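Local coordinates for uncharacterized protein (Bacteroides ovatus, PDB 4IRT) that is of unknown function but is a putative neuraminidase, with a BNR-repeat chain folded as a beta-propeller, at residues Gly44-Gly49 / Asn74-Met79; Tyr99-Ala104 / His161-Val166; Tyr328-Glu333 / Trp352-Leu357. All coordinates share one frame; numbering follows the deposited sequence.

Overall arrangement
The chain folds as a propeller of six antiparallel sheets. Contacts 1 and 2 join neighbouring blades, whereas contact 3 lies within one blade. The sheet of strands 76-80, 86-90 and 99-101 serves both of the first two: strand 76-80 meets the preceding blade in contact 1, and strand 99-101 the following blade in contact 2. All three are mainly buried. Contact 1, its centre about 14 Å from the centre of the chain, lies deepest and is wholly apolar. Contact 2, its centre about 20 Å from that point, adds hydrogen bonds around a tyrosine hydroxyl and has partly exposed Arg101 at its margin. Contact 3, across the chain centre from contact 2, packs apolar groups over an intervening strand, with Trp352 and Ile354 partly exposed.

Contact 1 of 3, residues Gly44-Gly49 / Asn74-Met79; sequences GYLVLG and NIISMM
Leu46 and Leu48 face Ile76 and Met78 across the seam between two successive blades of the beta-propeller. Residues 45-49 lie on strand 45-52, third in the sheet of one blade, and residues 76-79 lie on strand 76-80, the first strand of the next blade's sheet. The two strands belong to different sheets, so side chains rather than backbone bonds join them. Both segments use residues two apart, which puts the paired side chains on the same face of each strand.

Polar interactions are kept to other partners. The backbone O of Ile76 accepts a bond from Arg24 NE, and Leu46 bonds through its backbone with Thr63 of the neighbouring strand 59-63 and with Tyr65. On the opposite side of strand 76-80, Ser77 OG bonds to Pro127 O and Asn25 N.

The van der Waals contacts come in two sets. At the first, CD1 of Leu46 lodges against the branches of Ile76, 3.5 Å from its CD1 and 3.9 Å from its CG2. The shorter distance is tight for two methyl carbons, and Ile76 is also turned away from a fully staggered chain (chi2 149°), as if accommodating a close fit. Leu46 reaches this position because its CG is anti to the backbone N (chi1 162°). A branched aliphatic on either strand suits such a buried seam, offering several methyl surfaces and no polar group to satisfy. Phe90 touches both residues and Val88 adds to the packing on Ile76, while Ser38 of strand 34-40 touches Ile76, Leu48 and Met78. At the second set, Met78, present as selenomethionine, runs past Leu48 in the opposite direction. Its long, unbranched chain spans the wider gap here, bending at its last torsion to bring CE within 4.1 Å of Leu48 CD2.

Contact 2 of 3, residues Tyr99-Ala104 / His161-Val166; sequences YCRSIA and HKWTRV
At the outer part of the seam between two adjacent propeller blades, Tyr99 on strand 99-101 meets Trp163 on strand 162-167. Each strand is the last in its own sheet. The backbones stand well apart, with 11.8 Å between Tyr99 CA and Trp163 CA, so only large side chains can close the distance.

Across the two segments the link is the indole N-H. Trp163 NE1 donates to Tyr99 OH over 2.9 Å in a fairly straight bond (157° at the hydrogen), and the oxygen lies almost exactly in the indole plane. The phenol plane is turned nearly at right angles to the five-membered ring (85°), yet the rings meet obliquely, with Tyr99 CZ 4.1 Å from Trp163 CE2. An extended first torsion, with CG opposite the backbone N (chi1 167°), carries the phenol out toward the neighbouring blade.

Two further groups hold the same hydroxyl. His87 ND1, on strand 86-90, bonds to it, and Arg101 NH1 donates to it over 3.1 Å, although Arg101 has a second deposited conformer and this bond is less certain. The rest of the indole packs on Leu137, Phe139 and Met116. With a phenylalanine in place of Tyr99 the ring would remain, but the buried indole N-H would probably lose its acceptor and His87 ND1 a partner.

Tryptophan and tyrosine thus suit the site because each joins a broad apolar surface to one polar atom: the rings fill the seam, while the shared hydroxyl helps to set how they meet and satisfies polar groups that would otherwise be costly to bury.

Contact 3 of 3, residues Tyr328-Glu333 / Trp352-Leu357; sequences YIFRDE and WTITDL
Phe330 and Ile354 touch over the middle of a four-stranded antiparallel propeller blade, in which strand 340-344 runs between strands 325-330 and 353-356. The contact therefore skips one strand, and side chains alone bridge it.

Aromatic groups meet aliphatic carbons on one face. Phe330 CZ lies 3.8 Å from Ile354 CG2, the methyl approaching the edge of the ring near its plane, and the two side chains cross at about a right angle. Phe330 holds its CG between the backbone N and the carbonyl carbon (chi1 71°), which swings the ring toward strand 353-356. Nearby, Tyr328 CB comes 4.3 Å from Trp352 CZ3. Alanines fit the strand between: Ala342 lies against Ile354 and Ala344 against Trp352, small enough to let larger neighbours meet across them.

A purely aliphatic pair forms separately, where Ile329 CD1 meets Leu357 CD1 at 4.1 Å. Both residues also touch Leu382 of strand 381-385.

With no polar atom shared between the segments, cohesion here is hydrophobic and weakly directional; the order of the strands is set by backbone bonding through 340-344, while the bulky residues cover its small ones.

Contact 1 of 3, residues Gly44-Gly49 / Asn74-Met79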
# COMPACT_ATOMS: atom_id res chain seq x y z
N GLY A 44 21.98 -4.22 -2.28
CA GLY A 44 21.31 -2.96 -2.19
C GLY A 44 20.90 -2.32 -3.50
O GLY A 44 20.40 -1.19 -3.50
N TYR A 45 21.09 -3.04 -4.61
CA TYR A 45 20.73 -2.52 -5.91
C TYR A 45 19.24 -2.72 -6.19
O TYR A 45 18.67 -3.77 -5.89
CB TYR A 45 21.56 -3.13 -7.04
CG TYR A 45 22.97 -2.60 -7.12
CD1 TYR A 45 23.96 -3.08 -6.28
CD2 TYR A 45 23.32 -1.62 -8.03
CE1 TYR A 45 25.27 -2.61 -6.34
CE2 TYR A 45 24.61 -1.13 -8.10
CZ TYR A 45 25.58 -1.63 -7.25
OH TYR A 45 26.87 -1.15 -7.29
N LEU A 46 18.64 -1.72 -6.81
CA LEU A 46 17.28 -1.80 -7.29
C LEU A 46 17.31 -2.69 -8.50
O LEU A 46 18.02 -2.39 -9.46
CB LEU A 46 16.81 -0.39 -7.70
CG LEU A 46 15.59 -0.28 -8.60
CD1 LEU A 46 14.38 -0.86 -7.91
CD2 LEU A 46 15.33 1.16 -8.95
N VAL A 47 16.53 -3.76 -8.45
CA VAL A 47 16.35 -4.67 -9.55
C VAL A 47 14.93 -4.48 -10.08
O VAL A 47 13.97 -4.38 -9.30
CB VAL A 47 16.52 -6.13 -9.06
CG1 VAL A 47 16.19 -7.12 -10.15
CG2 VAL A 47 17.93 -6.34 -8.54
N LEU A 48 14.78 -4.45 -11.41
CA LEU A 48 13.47 -4.48 -12.07
C LEU A 48 13.37 -5.76 -12.89
O LEU A 48 14.36 -6.20 -13.49
CB LEU A 48 13.28 -3.26 -12.98
CG LEU A 48 13.37 -1.88 -12.36
CD1 LEU A 48 13.09 -0.83 -13.41
CD2 LEU A 48 12.41 -1.70 -11.19
N GLY A 49 12.20 -6.38 -12.89
CA GLY A 49 11.97 -7.58 -13.64
C GLY A 49 10.62 -7.61 -14.32
O GLY A 49 9.72 -6.88 -13.96
N ASN A 74 12.76 2.79 3.37
CA ASN A 74 13.30 3.28 2.11
C ASN A 74 12.87 2.44 0.87
O ASN A 74 13.68 2.06 0.01
CB ASN A 74 14.82 3.37 2.21
CG ASN A 74 15.29 4.51 3.10
OD1 ASN A 74 14.79 4.70 4.22
ND2 ASN A 74 16.28 5.25 2.62
N ILE A 75 11.57 2.18 0.81
CA ILE A 75 10.99 1.26 -0.17
C ILE A 75 11.01 1.75 -1.61
O ILE A 75 11.23 2.94 -1.89
CB ILE A 75 9.54 0.91 0.23
CG1 ILE A 75 8.66 2.17 0.22
CG2 ILE A 75 9.54 0.25 1.59
CD1 ILE A 75 7.79 2.27 -0.99
N ILE A 76 10.74 0.82 -2.50
CA ILE A 76 10.55 1.06 -3.93
C ILE A 76 9.05 0.94 -4.23
O ILE A 76 8.40 -0.09 -3.91
CB ILE A 76 11.24 -0.03 -4.76
CG1 ILE A 76 12.75 -0.12 -4.49
CG2 ILE A 76 10.97 0.18 -6.27
CD1 ILE A 76 13.29 -1.53 -4.66
N SER A 77 8.50 1.95 -4.88
CA SER A 77 7.18 1.87 -5.48
C SER A 77 7.29 2.09 -6.99
O SER A 77 7.97 3.03 -7.45
CB SER A 77 6.24 2.94 -4.89
OG SER A 77 5.78 2.63 -3.58
N MSE A 78 6.57 1.26 -7.74
CA MSE A 78 6.54 1.33 -9.20
C MSE A 78 5.13 1.32 -9.75
O MSE A 78 4.15 0.98 -9.05
CB MSE A 78 7.33 0.16 -9.79
CG MSE A 78 6.50 -1.09 -9.94
SE MSE A 78 7.45 -2.76 -10.30
CE MSE A 78 8.42 -2.22 -11.85
N MSE A 79 5.01 1.70 -11.03
CA MSE A 79 3.74 1.70 -11.75
C MSE A 79 4.01 1.83 -13.22
O MSE A 79 5.05 2.33 -13.61
CB MSE A 79 2.88 2.89 -11.29
CG MSE A 79 1.48 3.00 -11.88
SE MSE A 79 0.38 1.40 -11.68
CE MSE A 79 0.55 1.10 -9.79

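Contact 2 of 3, residues Tyr99-Ala104 / His161-Val166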
# COMPACT_ATOMS: atom_id res chain seq x y z
N TYR A 99 13.40 9.48 -8.46
CA TYR A 99 12.37 9.17 -9.44
C TYR A 99 12.99 8.97 -10.82
O TYR A 99 13.75 9.85 -11.31
CB TYR A 99 11.33 10.29 -9.48
CG TYR A 99 10.40 10.21 -10.66
CD1 TYR A 99 9.63 9.08 -10.89
CD2 TYR A 99 10.31 11.27 -11.56
CE1 TYR A 99 8.78 9.00 -11.98
CE2 TYR A 99 9.46 11.21 -12.64
CZ TYR A 99 8.71 10.07 -12.87
OH TYR A 99 7.86 10.02 -13.94
N CYS A 100 12.69 7.84 -11.44
CA CYS A 100 13.18 7.48 -12.76
C CYS A 100 12.06 6.89 -13.58
O CYS A 100 11.02 6.43 -13.03
CB CYS A 100 14.21 6.38 -12.66
SG CYS A 100 15.62 6.89 -11.72
N ARG A 101 12.30 6.82 -14.89
CA ARG A 101 11.35 6.22 -15.83
C ARG A 101 12.11 5.35 -16.80
O ARG A 101 13.27 5.61 -17.09
CB ARG A 101 10.62 7.28 -16.66
CG ARG A 101 9.44 7.97 -15.99
CD ARG A 101 8.64 8.77 -17.02
NE ARG A 101 9.40 9.82 -17.71
CZ ARG A 101 9.36 11.13 -17.44
NH1 ARG A 101 8.61 11.63 -16.47
NH2 ARG A 101 10.10 11.96 -18.16
N SER A 102 11.43 4.32 -17.31
CA SER A 102 11.92 3.50 -18.42
C SER A 102 12.43 4.37 -19.54
O SER A 102 11.81 5.40 -19.86
CB SER A 102 10.77 2.67 -19.02
OG SER A 102 10.33 1.68 -18.16
N ILE A 103 13.50 3.94 -20.20
CA ILE A 103 14.01 4.67 -21.37
C ILE A 103 13.11 4.46 -22.60
O ILE A 103 13.19 5.23 -23.55
CB ILE A 103 15.46 4.28 -21.72
CG1 ILE A 103 15.57 2.83 -22.18
CG2 ILE A 103 16.40 4.54 -20.54
CD1 ILE A 103 16.98 2.48 -22.66
N ALA A 104 12.27 3.44 -22.58
CA ALA A 104 11.39 3.09 -23.69
C ALA A 104 10.23 2.26 -23.13
O ALA A 104 10.34 1.73 -22.02
CB ALA A 104 12.16 2.28 -24.74
N HIS A 161 3.42 14.39 -21.21
CA HIS A 161 4.53 13.74 -20.52
C HIS A 161 5.12 14.62 -19.41
O HIS A 161 6.32 14.80 -19.34
CB HIS A 161 5.60 13.27 -21.50
CG HIS A 161 5.07 12.31 -22.52
ND1 HIS A 161 4.51 12.73 -23.71
CD2 HIS A 161 4.97 10.96 -22.50
CE1 HIS A 161 4.12 11.67 -24.40
NE2 HIS A 161 4.39 10.59 -23.69
N LYS A 162 4.26 15.16 -18.55
CA LYS A 162 4.74 15.95 -17.42
C LYS A 162 3.85 15.84 -16.21
O LYS A 162 2.68 15.46 -16.30
CB LYS A 162 4.96 17.42 -17.80
CG LYS A 162 3.73 18.30 -17.80
CD LYS A 162 4.06 19.69 -18.34
CE LYS A 162 4.61 19.63 -19.76
NZ LYS A 162 4.56 20.95 -20.45
N TRP A 163 4.44 16.16 -15.06
CA TRP A 163 3.79 16.10 -13.77
C TRP A 163 3.34 17.48 -13.39
O TRP A 163 4.08 18.44 -13.62
CB TRP A 163 4.77 15.62 -12.71
CG TRP A 163 5.11 14.19 -12.82
CD1 TRP A 163 6.19 13.67 -13.45
CD2 TRP A 163 4.39 13.09 -12.27
NE1 TRP A 163 6.18 12.30 -13.34
CE2 TRP A 163 5.08 11.92 -12.62
CE3 TRP A 163 3.21 12.99 -11.53
CZ2 TRP A 163 4.64 10.63 -12.23
CZ3 TRP A 163 2.76 11.73 -11.13
CH2 TRP A 163 3.47 10.55 -11.50
N THR A 164 2.15 17.56 -12.80
CA THR A 164 1.69 18.79 -12.18
C THR A 164 1.10 18.52 -10.81
O THR A 164 0.59 17.43 -10.52
CB THR A 164 0.63 19.49 -13.04
OG1 THR A 164 -0.42 18.56 -13.31
CG2 THR A 164 1.25 19.98 -14.35
N ARG A 165 1.18 19.52 -9.94
CA ARG A 165 0.63 19.40 -8.61
C ARG A 165 -0.90 19.36 -8.68
O ARG A 165 -1.51 20.18 -9.37
CB ARG A 165 1.10 20.58 -7.75
CG ARG A 165 0.64 20.50 -6.31
CD ARG A 165 1.45 19.49 -5.51
NE ARG A 165 2.65 20.14 -4.97
CZ ARG A 165 3.91 19.85 -5.27
NH1 ARG A 165 4.21 18.92 -6.14
NH2 ARG A 165 4.88 20.52 -4.70
N VAL A 166 -1.51 18.44 -7.95
CA VAL A 166 -2.98 18.36 -7.82
C VAL A 166 -3.44 18.97 -6.50
O VAL A 166 -4.33 19.83 -6.48
CB VAL A 166 -3.49 16.92 -7.95
CG1 VAL A 166 -5.00 16.86 -7.73
CG2 VAL A 166 -3.12 16.37 -9.32

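Contact 3 of 3, residues Tyr328-Glu333 / Trp352-Leu357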
# COMPACT_ATOMS: atom_id res chain seq x y z
N TYR A 328 -8.74 -11.49 2.32
CA TYR A 328 -8.04 -10.66 3.30
C TYR A 328 -6.71 -11.33 3.64
O TYR A 328 -6.66 -12.41 4.24
CB TYR A 328 -8.93 -10.54 4.52
CG TYR A 328 -8.58 -9.48 5.56
CD1 TYR A 328 -7.51 -9.66 6.43
CD2 TYR A 328 -9.38 -8.34 5.71
CE1 TYR A 328 -7.21 -8.73 7.38
CE2 TYR A 328 -9.08 -7.39 6.67
CZ TYR A 328 -7.99 -7.59 7.49
OH TYR A 328 -7.73 -6.66 8.47
N ILE A 329 -5.61 -10.68 3.24
CA ILE A 329 -4.28 -11.25 3.31
C ILE A 329 -3.51 -10.67 4.51
O ILE A 329 -3.51 -9.44 4.74
CB ILE A 329 -3.49 -11.00 2.02
CG1 ILE A 329 -4.30 -11.44 0.79
CG2 ILE A 329 -2.17 -11.75 2.07
CD1 ILE A 329 -4.64 -12.92 0.76
N PHE A 330 -2.95 -11.56 5.33
CA PHE A 330 -2.26 -11.18 6.53
C PHE A 330 -1.12 -12.14 6.89
O PHE A 330 -0.79 -13.04 6.13
CB PHE A 330 -3.25 -11.04 7.67
CG PHE A 330 -3.84 -12.33 8.16
CD1 PHE A 330 -4.90 -12.94 7.49
CD2 PHE A 330 -3.39 -12.90 9.36
CE1 PHE A 330 -5.50 -14.08 8.00
CE2 PHE A 330 -3.97 -14.06 9.84
CZ PHE A 330 -5.01 -14.67 9.15
N ARG A 331 -0.48 -11.88 8.02
CA ARG A 331 0.59 -12.74 8.54
C ARG A 331 0.56 -12.59 10.04
O ARG A 331 0.54 -11.47 10.55
CB ARG A 331 1.92 -12.32 7.92
CG ARG A 331 3.19 -12.94 8.49
CD ARG A 331 3.71 -12.21 9.72
NE ARG A 331 4.17 -10.88 9.37
CZ ARG A 331 4.44 -9.90 10.23
NH1 ARG A 331 4.29 -10.05 11.55
NH2 ARG A 331 4.90 -8.77 9.75
N ASP A 332 0.61 -13.72 10.75
CA ASP A 332 0.40 -13.71 12.20
C ASP A 332 1.35 -14.71 12.87
O ASP A 332 1.39 -15.88 12.50
CB ASP A 332 -1.07 -14.05 12.48
CG ASP A 332 -1.54 -13.77 13.92
OD1 ASP A 332 -0.74 -13.81 14.89
OD2 ASP A 332 -2.78 -13.57 14.07
N GLU A 333 2.09 -14.25 13.88
CA GLU A 333 2.88 -15.15 14.73
C GLU A 333 2.08 -16.33 15.28
O GLU A 333 2.62 -17.44 15.44
CB GLU A 333 3.51 -14.42 15.91
CG GLU A 333 4.80 -13.69 15.55
CD GLU A 333 5.59 -13.24 16.78
OE1 GLU A 333 5.27 -13.65 17.92
OE2 GLU A 333 6.54 -12.45 16.58
N TRP A 352 -15.55 -15.80 8.65
CA TRP A 352 -14.30 -15.65 7.90
C TRP A 352 -13.53 -16.95 8.03
O TRP A 352 -13.21 -17.35 9.14
CB TRP A 352 -13.52 -14.49 8.51
CG TRP A 352 -14.19 -13.17 8.30
CD1 TRP A 352 -15.15 -12.61 9.08
CD2 TRP A 352 -13.96 -12.24 7.23
NE1 TRP A 352 -15.56 -11.41 8.55
CE2 TRP A 352 -14.82 -11.15 7.43
CE3 TRP A 352 -13.11 -12.24 6.12
CZ2 TRP A 352 -14.87 -10.07 6.55
CZ3 TRP A 352 -13.15 -11.17 5.26
CH2 TRP A 352 -14.02 -10.08 5.48
N THR A 353 -13.27 -17.63 6.91
CA THR A 353 -12.50 -18.87 6.92
C THR A 353 -11.02 -18.56 6.67
O THR A 353 -10.69 -17.77 5.77
CB THR A 353 -13.03 -19.87 5.89
OG1 THR A 353 -12.81 -19.36 4.57
CG2 THR A 353 -14.52 -20.12 6.09
N ILE A 354 -10.15 -19.15 7.48
CA ILE A 354 -8.73 -18.84 7.43
C ILE A 354 -7.99 -20.00 6.84
O ILE A 354 -8.22 -21.14 7.21
CB ILE A 354 -8.12 -18.61 8.83
CG1 ILE A 354 -9.05 -17.79 9.69
CG2 ILE A 354 -6.74 -17.97 8.72
CD1 ILE A 354 -9.34 -16.44 9.11
N THR A 355 -7.06 -19.68 5.95
CA THR A 355 -6.16 -20.67 5.39
C THR A 355 -4.75 -20.06 5.35
O THR A 355 -4.58 -18.84 5.41
CB THR A 355 -6.57 -21.10 3.98
OG1 THR A 355 -6.67 -19.95 3.12
CG2 THR A 355 -7.90 -21.88 3.97
N ASP A 356 -3.75 -20.93 5.24
CA ASP A 356 -2.38 -20.48 5.05
C ASP A 356 -2.02 -20.69 3.60
O ASP A 356 -2.28 -21.76 3.05
CB ASP A 356 -1.44 -21.29 5.97
CG ASP A 356 -1.69 -21.01 7.45
OD1 ASP A 356 -1.99 -19.85 7.83
OD2 ASP A 356 -1.63 -21.98 8.26
N LEU A 357 -1.41 -19.68 3.00
CA LEU A 357 -1.02 -19.74 1.60
C LEU A 357 0.43 -20.24 1.42
O LEU A 357 0.78 -20.67 0.33
CB LEU A 357 -1.19 -18.38 0.92
CG LEU A 357 -2.55 -17.71 1.07
CD1 LEU A 357 -2.62 -16.44 0.27
CD2 LEU A 357 -3.67 -18.64 0.66